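Local atomic coordinates of capsid protein VP1 (Human polyomavirus 12, PDB entry 6Y5Z), a protein that assembles into pentamers that probably build the icosahedral T=7 capsid of the virus and take part in its attachment to host cells. Residues T20-F25 and A68-P73; I97-L102 and P211-T216; S43-V48 and A251-H256; Y182-W187 and S241-M246. All blocks are in the same frame, centred on the assembly; numbering follows the deposited sequence. Where two conformers were deposited one is given.

In the fold
The four contacts join different parts of the VP1 jelly roll. Contact 1 faces strands B and C across the sandwich, and contact 4 lays the EF loop on strand H, the neighbour of C; their centres are about 21 Å apart. Contact 2 sets the start of the DE loop against the first part of strand G, with its centre about 18 Å from that of contact 4; the two touch where Pro211 CB lies 3.5 Å from Met246 O. Contact 3, about 37 Å from contact 1 between centres, joins the BC and HI loops at the other end. Contacts 2 and 4 also meet between subunits: Asn100 ND2 bonds to Ile184 O of a neighbouring copy.

Contact 1: T20-F25 and A68-P73; sequences TQIEAF and ARIPLP
Ile22 faces Ile70 and Leu72; the flat groups lie at the margins, where the Trp87 indole packs against Thr20 and Leu72 and the Phe25 ring meets Tyr265 with planes at about 50°. The contact belongs to the jelly-roll beta sandwich: strand B (9-26) and strand C (66-71) run in opposite directions in facing layers. The closest CA atoms of 20-25 and 68-73, those of Ile22 and Ile70, are 7.9 Å apart, and side chains alone span the gap. Each strand is bonded to a different neighbour, B to strand I (257-276) and C to strand H (237-250), which explains why no hydrogen bond joins 20-25 to 68-73.

The two isoleucines slide past each other in opposite senses. With chi1 of Ile22 at -61°, CG1 lies beside the backbone N, where it meets Leu72, and CG2 lies anti to that N and presses on CG2 of Ile70 at 3.5 Å, tighter than an ordinary methyl contact. Leu72, just beyond the end of strand C, reaches back with its CD2 methyl and meets Ile22 CG1 at 3.6 Å, its chain slanting across that of Ile22. Leu238 and Leu240 of strand H close in on the same apolar patch.

Strand alternation separates the chemistry. Gln21 and Glu23 lie on the other side of strand B, where Gln21 bonds to Asn267 and Gln269, and Glu23 to Tyr265 while packing on Ser192 of a neighbouring subunit. Toward the far end of the pair the packing thins to a single methyl contact, Ala24 CB against Ile70 CD1 at 4.0 Å.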
# COMPACT_ATOMS: atom_id res chain seq x y z
N THR D 20 -24.21 -6.16 26.92
CA THR D 20 -25.25 -6.23 25.86
C THR D 20 -24.55 -5.97 24.52
O THR D 20 -23.44 -5.40 24.54
CB THR D 20 -26.44 -5.32 26.20
OG1 THR D 20 -27.56 -5.78 25.44
CG2 THR D 20 -26.18 -3.85 25.95
N GLN D 21 -25.12 -6.47 23.42
CA GLN D 21 -24.68 -6.17 22.04
C GLN D 21 -25.81 -5.37 21.38
O GLN D 21 -26.98 -5.75 21.57
CB GLN D 21 -24.35 -7.43 21.22
CG GLN D 21 -23.24 -8.32 21.79
CD GLN D 21 -21.81 -7.87 21.56
OE1 GLN D 21 -20.91 -8.16 22.35
NE2 GLN D 21 -21.58 -7.18 20.45
N ILE D 22 -25.47 -4.29 20.70
CA ILE D 22 -26.45 -3.43 19.96
C ILE D 22 -26.03 -3.49 18.50
O ILE D 22 -24.86 -3.13 18.21
CB ILE D 22 -26.41 -1.99 20.49
CG1 ILE D 22 -26.79 -1.92 21.97
CG2 ILE D 22 -27.28 -1.09 19.64
CD1 ILE D 22 -28.18 -2.45 22.27
N GLU D 23 -26.92 -3.88 17.60
CA GLU D 23 -26.59 -3.89 16.17
C GLU D 23 -27.52 -2.94 15.41
O GLU D 23 -28.66 -2.71 15.84
CB GLU D 23 -26.58 -5.33 15.66
CG GLU D 23 -27.93 -5.92 15.38
CD GLU D 23 -27.88 -7.31 14.75
OE1 GLU D 23 -28.97 -7.87 14.54
OE2 GLU D 23 -26.74 -7.86 14.48
N ALA D 24 -27.01 -2.38 14.33
CA ALA D 24 -27.78 -1.46 13.47
C ALA D 24 -27.16 -1.43 12.09
O ALA D 24 -25.92 -1.55 11.98
CB ALA D 24 -27.83 -0.09 14.08
N PHE D 25 -27.98 -1.21 11.07
CA PHE D 25 -27.53 -0.80 9.72
C PHE D 25 -27.92 0.67 9.56
O PHE D 25 -29.05 1.02 9.89
CB PHE D 25 -28.16 -1.67 8.63
CG PHE D 25 -27.68 -3.10 8.51
CD1 PHE D 25 -26.58 -3.42 7.74
CD2 PHE D 25 -28.39 -4.14 9.10
CE1 PHE D 25 -26.18 -4.75 7.58
CE2 PHE D 25 -27.99 -5.46 8.94
CZ PHE D 25 -26.89 -5.77 8.18
N ALA D 68 -27.66 7.81 13.81
CA ALA D 68 -28.77 7.18 14.54
C ALA D 68 -28.42 7.18 16.02
O ALA D 68 -27.23 7.02 16.39
CB ALA D 68 -29.04 5.79 14.00
N ARG D 69 -29.44 7.38 16.85
CA ARG D 69 -29.33 7.17 18.30
C ARG D 69 -30.11 5.89 18.60
O ARG D 69 -31.30 5.83 18.26
CB ARG D 69 -29.85 8.36 19.09
CG ARG D 69 -29.84 8.11 20.59
CD ARG D 69 -30.61 9.18 21.34
NE ARG D 69 -30.66 8.93 22.78
CZ ARG D 69 -31.50 8.07 23.38
NH1 ARG D 69 -32.37 7.39 22.67
NH2 ARG D 69 -31.46 7.91 24.68
N ILE D 70 -29.42 4.88 19.13
CA ILE D 70 -30.04 3.59 19.51
C ILE D 70 -30.35 3.64 21.01
O ILE D 70 -29.45 3.83 21.83
CB ILE D 70 -29.14 2.38 19.18
CG1 ILE D 70 -28.52 2.45 17.78
CG2 ILE D 70 -29.95 1.11 19.38
CD1 ILE D 70 -29.51 2.52 16.65
N PRO D 71 -31.63 3.44 21.41
CA PRO D 71 -31.96 3.41 22.83
C PRO D 71 -31.36 2.17 23.51
O PRO D 71 -31.32 1.12 22.89
CB PRO D 71 -33.49 3.35 22.88
CG PRO D 71 -33.95 3.69 21.46
CD PRO D 71 -32.82 3.28 20.55
N LEU D 72 -30.88 2.33 24.75
CA LEU D 72 -30.24 1.24 25.53
C LEU D 72 -31.12 0.89 26.72
O LEU D 72 -31.91 1.71 27.17
CB LEU D 72 -28.87 1.70 26.03
CG LEU D 72 -27.93 2.12 24.90
CD1 LEU D 72 -26.63 2.67 25.46
CD2 LEU D 72 -27.68 0.97 23.94
N PRO D 73 -30.96 -0.33 27.29
CA PRO D 73 -31.68 -0.70 28.51
C PRO D 73 -31.46 0.34 29.62
O PRO D 73 -30.34 0.81 29.85
CB PRO D 73 -31.13 -2.10 28.85
CG PRO D 73 -30.58 -2.62 27.54
CD PRO D 73 -30.04 -1.39 26.83

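Contact 2: I97-L102 and P211-T216; sequences IGSNTL and PVLTFT
Ser99 and Leu213 bring their CA atoms within 6.9 Å where a 3-10 turn at 99-102 packs against the extended strand 212-216. The turn opens the DE loop of the jelly roll, and the strand is the first part of strand G, which pairs antiparallel with a strand of a neighbouring subunit and so carries a sheet across the interface, as polyomavirus VP1 pentamers do. Side chains alone bridge the two segments, without a hydrogen bond.

From 211-216, alternate residues Pro211, Leu213 and Phe215 turn toward the loop, while Val212 and Thr214 point the other way. Ser99 touches both Leu213 and Phe215. Its CB meets the CD2 methyl of Leu213 at 3.7 Å, and its OG, held between the backbone N and carbonyl carbon (chi1 65°), comes to 3.7 Å from Phe215 CE2. At the other end of the contact, the modelled conformer of Leu102 crosses the Pro211 ring, CD2 lying 3.9 Å from CG; because Leu102 has a second deposited position, this touch is less certain.

Asn100 leaves the contact altogether: its OD1 bonds to Ser188 OG of the neighbouring subunit, and its side chain packs on Trp187 there. The turn is thus placed between 212-216 of its own chain and the next subunit. Val96 and Glu95 of strand D flank Leu213 and Phe215.

Gly98, with positive phi (109°), starts the turn, and its carbonyl oxygen is gripped twice: by Thr101 N at 2.8 Å and by Thr101 OG1 at 2.7 Å, the hydroxyl lying nearly in line with the C=O bond (161°).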
# COMPACT_ATOMS: atom_id res chain seq x y z
N ILE D 97 -21.31 -2.65 3.56
CA ILE D 97 -21.98 -3.78 2.84
C ILE D 97 -22.18 -3.39 1.39
O ILE D 97 -22.67 -2.29 1.16
CB ILE D 97 -23.36 -4.11 3.46
CG1 ILE D 97 -23.26 -4.45 4.94
CG2 ILE D 97 -24.00 -5.24 2.67
CD1 ILE D 97 -22.17 -5.43 5.23
N GLY D 98 -21.90 -4.29 0.45
CA GLY D 98 -22.36 -4.08 -0.94
C GLY D 98 -21.28 -3.73 -1.94
O GLY D 98 -21.67 -3.44 -3.09
N SER D 99 -19.99 -3.89 -1.63
CA SER D 99 -18.94 -3.73 -2.66
C SER D 99 -19.21 -4.69 -3.82
O SER D 99 -18.90 -4.32 -4.97
CB SER D 99 -17.55 -3.89 -2.08
OG SER D 99 -17.34 -5.19 -1.60
N ASN D 100 -19.79 -5.86 -3.56
CA ASN D 100 -20.12 -6.84 -4.62
C ASN D 100 -21.06 -6.22 -5.66
O ASN D 100 -21.06 -6.68 -6.83
CB ASN D 100 -20.78 -8.09 -4.01
CG ASN D 100 -21.86 -7.73 -3.03
OD1 ASN D 100 -21.54 -7.32 -1.91
ND2 ASN D 100 -23.11 -7.85 -3.42
N THR D 101 -21.87 -5.25 -5.28
CA THR D 101 -22.84 -4.67 -6.25
C THR D 101 -22.10 -3.94 -7.37
O THR D 101 -22.69 -3.80 -8.46
CB THR D 101 -23.85 -3.72 -5.60
OG1 THR D 101 -23.19 -2.56 -5.08
CG2 THR D 101 -24.64 -4.42 -4.52
N LEU D 102 -20.88 -3.49 -7.11
CA LEU D 102 -20.08 -2.70 -8.09
C LEU D 102 -19.53 -3.63 -9.18
O LEU D 102 -18.99 -3.12 -10.17
CB LEU D 102 -18.95 -1.94 -7.37
CG LEU D 102 -19.37 -0.66 -6.66
CD1 LEU D 102 -20.08 -0.95 -5.35
CD2 LEU D 102 -18.17 0.25 -6.43
N PRO D 211 -12.21 2.30 -6.54
CA PRO D 211 -12.60 2.13 -5.15
C PRO D 211 -12.01 0.84 -4.58
O PRO D 211 -11.82 -0.11 -5.33
CB PRO D 211 -14.12 2.03 -5.18
CG PRO D 211 -14.44 1.54 -6.58
CD PRO D 211 -13.34 2.10 -7.47
N VAL D 212 -11.73 0.84 -3.28
CA VAL D 212 -11.10 -0.29 -2.54
C VAL D 212 -11.94 -0.56 -1.29
O VAL D 212 -12.28 0.41 -0.60
CB VAL D 212 -9.65 0.05 -2.14
CG1 VAL D 212 -8.99 -1.11 -1.41
CG2 VAL D 212 -8.82 0.49 -3.34
N LEU D 213 -12.25 -1.82 -1.00
CA LEU D 213 -12.95 -2.12 0.26
C LEU D 213 -12.53 -3.51 0.73
O LEU D 213 -12.35 -4.41 -0.09
CB LEU D 213 -14.45 -2.02 0.03
CG LEU D 213 -15.28 -1.72 1.28
CD1 LEU D 213 -15.12 -0.27 1.74
CD2 LEU D 213 -16.74 -2.00 1.00
N THR D 214 -12.35 -3.65 2.03
CA THR D 214 -12.24 -4.99 2.66
C THR D 214 -13.50 -5.25 3.47
O THR D 214 -14.20 -4.29 3.89
CB THR D 214 -10.96 -5.12 3.49
OG1 THR D 214 -11.12 -4.24 4.60
CG2 THR D 214 -9.72 -4.80 2.70
N PHE D 215 -13.81 -6.52 3.66
CA PHE D 215 -15.01 -6.93 4.42
C PHE D 215 -14.68 -8.26 5.07
O PHE D 215 -13.92 -9.06 4.52
CB PHE D 215 -16.24 -6.94 3.53
CG PHE D 215 -16.13 -7.78 2.29
CD1 PHE D 215 -16.47 -9.12 2.31
CD2 PHE D 215 -15.66 -7.24 1.09
CE1 PHE D 215 -16.37 -9.89 1.16
CE2 PHE D 215 -15.55 -8.01 -0.05
CZ PHE D 215 -15.90 -9.35 -0.01
N THR D 216 -15.15 -8.40 6.30
CA THR D 216 -14.87 -9.59 7.14
C THR D 216 -15.79 -9.45 8.35
O THR D 216 -16.27 -8.33 8.58
CB THR D 216 -13.39 -9.71 7.52
OG1 THR D 216 -13.18 -10.92 8.27
CG2 THR D 216 -12.89 -8.53 8.33

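Contact 3: S43-V48 and A251-H256; sequences SEQVTV and AGSGTH
The HI hairpin loop 251-256 meets part of the BC loop, 43-48, through Gln45 and His256 at one end of the jelly roll. In well-studied polyomaviruses the outer loops, among them BC, DE and HI, carry the glycan-binding sites; whether this contact takes part in binding is not established. The HI chain makes a type I turn from Ala251 to Gly254, then brings His256 round to face Gln45, the two CA atoms being 5.7 Å apart.

The Gln45 amide runs nearly parallel to the His256 imidazole, with planes 10° apart although the two side chains cross at about a right angle. Its NE2 lies over one ring face, 3.7 Å from CG, while its CD and OE1 sit beside His256 CB, CD at 3.5 Å. Gln45 can reach this far because its chain is extended beyond CG (chi2 -175°). The edge of the ring is met in plane by Val46 O, 3.5 Å from CD2.

The other end of the amide turns to the hairpin tip. Water 1 gives a hydrogen bond to Gln45 OE1 at 2.8 Å and is bound to Ser253 OG at 2.6 Å, linking the loops where the two side-chain oxygens are too far apart to bond directly. Gln45 and His256 also touch a crystal neighbour, which may influence their poses.

Backbone bonds from Ser43 to Phe259 and from Val46 to Gln257 tie the BC loop to the start of strand I, which follows the hairpin. Strand H leads into it, and Asn114 of a neighbouring subunit packs on His256 and bonds to Thr255.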
# COMPACT_ATOMS: atom_id res chain seq x y z
N SER D 43 -26.69 10.11 -5.40
CA SER D 43 -27.07 11.53 -5.52
C SER D 43 -27.89 11.71 -6.79
O SER D 43 -27.85 10.86 -7.73
CB SER D 43 -25.85 12.46 -5.51
OG SER D 43 -25.18 12.42 -6.77
N GLU D 44 -28.53 12.86 -6.88
CA GLU D 44 -29.03 13.40 -8.16
C GLU D 44 -27.81 13.72 -9.04
O GLU D 44 -26.67 13.84 -8.52
CB GLU D 44 -29.94 14.58 -7.87
CG GLU D 44 -30.27 15.43 -9.07
N GLN D 45 -28.01 13.83 -10.35
CA GLN D 45 -26.92 14.15 -11.30
C GLN D 45 -26.26 15.45 -10.87
O GLN D 45 -26.98 16.45 -10.60
CB GLN D 45 -27.44 14.22 -12.74
CG GLN D 45 -27.85 12.84 -13.23
CD GLN D 45 -28.26 12.81 -14.68
OE1 GLN D 45 -28.16 11.78 -15.34
NE2 GLN D 45 -28.71 13.95 -15.18
N VAL D 46 -24.93 15.44 -10.75
CA VAL D 46 -24.13 16.59 -10.26
C VAL D 46 -24.04 17.65 -11.36
O VAL D 46 -23.67 17.32 -12.49
CB VAL D 46 -22.74 16.13 -9.79
CG1 VAL D 46 -21.85 17.30 -9.44
CG2 VAL D 46 -22.85 15.18 -8.62
N THR D 47 -24.37 18.89 -11.00
CA THR D 47 -24.19 20.08 -11.88
C THR D 47 -23.06 20.93 -11.31
O THR D 47 -22.84 20.93 -10.09
CB THR D 47 -25.52 20.83 -12.04
OG1 THR D 47 -25.93 21.31 -10.75
CG2 THR D 47 -26.59 19.97 -12.66
N VAL D 48 -22.31 21.58 -12.18
CA VAL D 48 -21.10 22.36 -11.82
C VAL D 48 -21.42 23.84 -12.02
O VAL D 48 -22.03 24.20 -13.05
CB VAL D 48 -19.92 21.91 -12.69
CG1 VAL D 48 -18.69 22.79 -12.47
CG2 VAL D 48 -19.61 20.44 -12.42
N ALA D 251 -24.35 6.88 -15.72
CA ALA D 251 -25.41 6.20 -16.48
C ALA D 251 -25.15 6.35 -17.98
O ALA D 251 -24.56 7.37 -18.41
CB ALA D 251 -26.77 6.77 -16.14
N GLY D 252 -25.68 5.42 -18.77
CA GLY D 252 -25.48 5.42 -20.23
C GLY D 252 -26.29 6.50 -20.94
O GLY D 252 -26.10 6.64 -22.16
N SER D 253 -27.10 7.26 -20.21
CA SER D 253 -27.95 8.36 -20.74
C SER D 253 -27.12 9.62 -21.00
O SER D 253 -27.67 10.59 -21.58
CB SER D 253 -29.08 8.62 -19.80
OG SER D 253 -28.60 8.87 -18.49
N GLY D 254 -25.85 9.67 -20.58
CA GLY D 254 -25.03 10.88 -20.77
C GLY D 254 -23.67 10.78 -20.12
O GLY D 254 -23.17 9.65 -19.98
N THR D 255 -23.11 11.93 -19.75
CA THR D 255 -21.81 12.02 -19.04
C THR D 255 -22.03 12.60 -17.65
O THR D 255 -21.03 12.73 -16.90
CB THR D 255 -20.80 12.82 -19.85
OG1 THR D 255 -21.41 14.06 -20.22
CG2 THR D 255 -20.36 12.03 -21.06
N HIS D 256 -23.28 12.87 -17.28
CA HIS D 256 -23.61 13.30 -15.90
C HIS D 256 -23.31 12.17 -14.92
O HIS D 256 -23.57 11.00 -15.25
CB HIS D 256 -25.07 13.74 -15.74
CG HIS D 256 -25.32 15.16 -16.13
ND1 HIS D 256 -25.78 15.47 -17.38
CD2 HIS D 256 -25.21 16.32 -15.44
CE1 HIS D 256 -25.94 16.78 -17.47
NE2 HIS D 256 -25.60 17.33 -16.29
O HOH W 1 -27.29 10.99 -17.90

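Contact 4: Y182-W187 and S241-M246; sequences YPIETW and SCCDVM
Ile184 is the residue of 182-187 that reaches strand H, touching Cys243 and Val245 from the EF loop. Tyr182 comes first in the segment and places CD2 3.5 Å above one face of the Trp187 indole, offset toward the rim, while its OH bonds to Asp177. Pro183 follows, with its N in plane at the edge of the same indole.

At Ile184 the chain turns to the strand. The CG2 methyl packs on Cys243 SG at 3.5 Å. CG1 takes the position between N and carbonyl carbon (chi1 70°), and its CD1 carries on along the strand to Val245 CG2 at 4.2 Å. Tyr125 of strand E packs against both Ile184 and Cys243, and Met103 of a neighbouring subunit against Ile184 and Val245.

Glu185 OE2 bonds to Tyr148 OH and to His106 NE2 of that neighbouring subunit. Thr186 places its CB over the indole face opposite Tyr182, and its side chain packs on Tyr148 and Pro155. Trp187 ends the segment, its NE1 bonded to Ile153 O and its backbone N weakly bonded to Ile184 O, 3.3 Å away.

Between the two segments the chemistry is wholly apolar: methyls against a thiol and a valine branch in a buried place. The contact therefore rests on van der Waals packing of apolar groups, with no directional bond between the segments, while the polar bonds of 182-187 to the rest of the protein are made to partners outside strand H, among them the backbone bond of Ile184 with Pro63.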
# COMPACT_ATOMS: atom_id res chain seq x y z
N TYR D 182 -26.56 17.15 7.28
CA TYR D 182 -25.24 17.80 7.45
C TYR D 182 -24.36 17.36 6.29
O TYR D 182 -23.96 16.18 6.25
CB TYR D 182 -24.62 17.38 8.78
CG TYR D 182 -25.24 18.00 10.01
CD1 TYR D 182 -26.46 17.57 10.50
CD2 TYR D 182 -24.59 19.02 10.69
CE1 TYR D 182 -27.03 18.14 11.63
CE2 TYR D 182 -25.15 19.59 11.83
CZ TYR D 182 -26.37 19.16 12.29
OH TYR D 182 -26.92 19.78 13.38
N PRO D 183 -24.10 18.22 5.28
CA PRO D 183 -23.33 17.77 4.12
C PRO D 183 -21.89 17.43 4.51
O PRO D 183 -21.28 18.13 5.30
CB PRO D 183 -23.30 18.94 3.13
CG PRO D 183 -24.22 19.99 3.72
CD PRO D 183 -24.50 19.63 5.17
N ILE D 184 -21.33 16.37 3.94
CA ILE D 184 -19.92 16.06 4.31
C ILE D 184 -19.01 17.19 3.81
O ILE D 184 -17.97 17.45 4.44
CB ILE D 184 -19.47 14.67 3.82
CG1 ILE D 184 -19.32 14.60 2.31
CG2 ILE D 184 -20.37 13.55 4.36
CD1 ILE D 184 -18.58 13.35 1.86
N GLU D 185 -19.36 17.89 2.74
CA GLU D 185 -18.42 18.88 2.14
C GLU D 185 -18.26 20.11 3.04
O GLU D 185 -17.37 20.89 2.76
CB GLU D 185 -18.79 19.24 0.69
CG GLU D 185 -19.99 20.13 0.58
CD GLU D 185 -20.25 20.64 -0.80
OE1 GLU D 185 -20.23 19.82 -1.77
OE2 GLU D 185 -20.49 21.86 -0.92
N THR D 186 -19.05 20.27 4.11
CA THR D 186 -18.93 21.45 5.00
C THR D 186 -18.54 21.06 6.42
O THR D 186 -18.39 21.97 7.21
CB THR D 186 -20.21 22.31 5.03
OG1 THR D 186 -21.28 21.64 5.69
CG2 THR D 186 -20.65 22.73 3.65
N TRP D 187 -18.46 19.78 6.76
CA TRP D 187 -18.31 19.37 8.19
C TRP D 187 -17.31 18.23 8.34
O TRP D 187 -17.47 17.18 7.66
CB TRP D 187 -19.65 18.90 8.77
CG TRP D 187 -20.74 19.93 8.85
CD1 TRP D 187 -21.90 19.94 8.13
CD2 TRP D 187 -20.80 21.06 9.73
NE1 TRP D 187 -22.68 21.00 8.52
CE2 TRP D 187 -22.04 21.69 9.50
CE3 TRP D 187 -19.94 21.57 10.71
CZ2 TRP D 187 -22.40 22.85 10.20
CZ3 TRP D 187 -20.29 22.73 11.37
CH2 TRP D 187 -21.52 23.33 11.13
N SER D 241 -22.59 7.10 13.79
CA SER D 241 -22.43 8.09 12.70
C SER D 241 -21.61 7.45 11.58
O SER D 241 -20.74 6.67 11.94
CB SER D 241 -21.72 9.32 13.20
OG SER D 241 -22.38 9.90 14.31
N CYS D 242 -21.86 7.79 10.33
CA CYS D 242 -20.97 7.29 9.25
C CYS D 242 -21.21 8.07 7.96
O CYS D 242 -22.21 8.80 7.84
CB CYS D 242 -21.15 5.80 9.03
SG CYS D 242 -22.84 5.29 8.62
N CYS D 243 -20.30 7.88 7.02
CA CYS D 243 -20.50 8.19 5.59
C CYS D 243 -19.59 7.25 4.82
O CYS D 243 -18.45 7.03 5.25
CB CYS D 243 -20.18 9.65 5.31
SG CYS D 243 -20.60 10.12 3.62
N ASP D 244 -20.09 6.72 3.72
CA ASP D 244 -19.34 5.75 2.89
C ASP D 244 -19.62 6.02 1.42
O ASP D 244 -20.42 5.29 0.80
CB ASP D 244 -19.68 4.33 3.33
CG ASP D 244 -19.17 4.06 4.72
OD1 ASP D 244 -17.93 3.93 4.87
OD2 ASP D 244 -20.01 4.02 5.69
N VAL D 245 -18.95 7.03 0.89
CA VAL D 245 -18.97 7.39 -0.55
C VAL D 245 -17.99 6.48 -1.28
O VAL D 245 -16.80 6.49 -0.92
CB VAL D 245 -18.58 8.86 -0.78
CG1 VAL D 245 -18.47 9.17 -2.27
CG2 VAL D 245 -19.57 9.80 -0.10
N MET D 246 -18.45 5.77 -2.31
CA MET D 246 -17.62 4.81 -3.07
C MET D 246 -17.09 5.41 -4.36
O MET D 246 -16.21 4.80 -4.97
CB MET D 246 -18.45 3.57 -3.41
CG MET D 246 -18.92 2.81 -2.20
SD MET D 246 -17.55 2.15 -1.22
CE MET D 246 -16.79 0.99 -2.36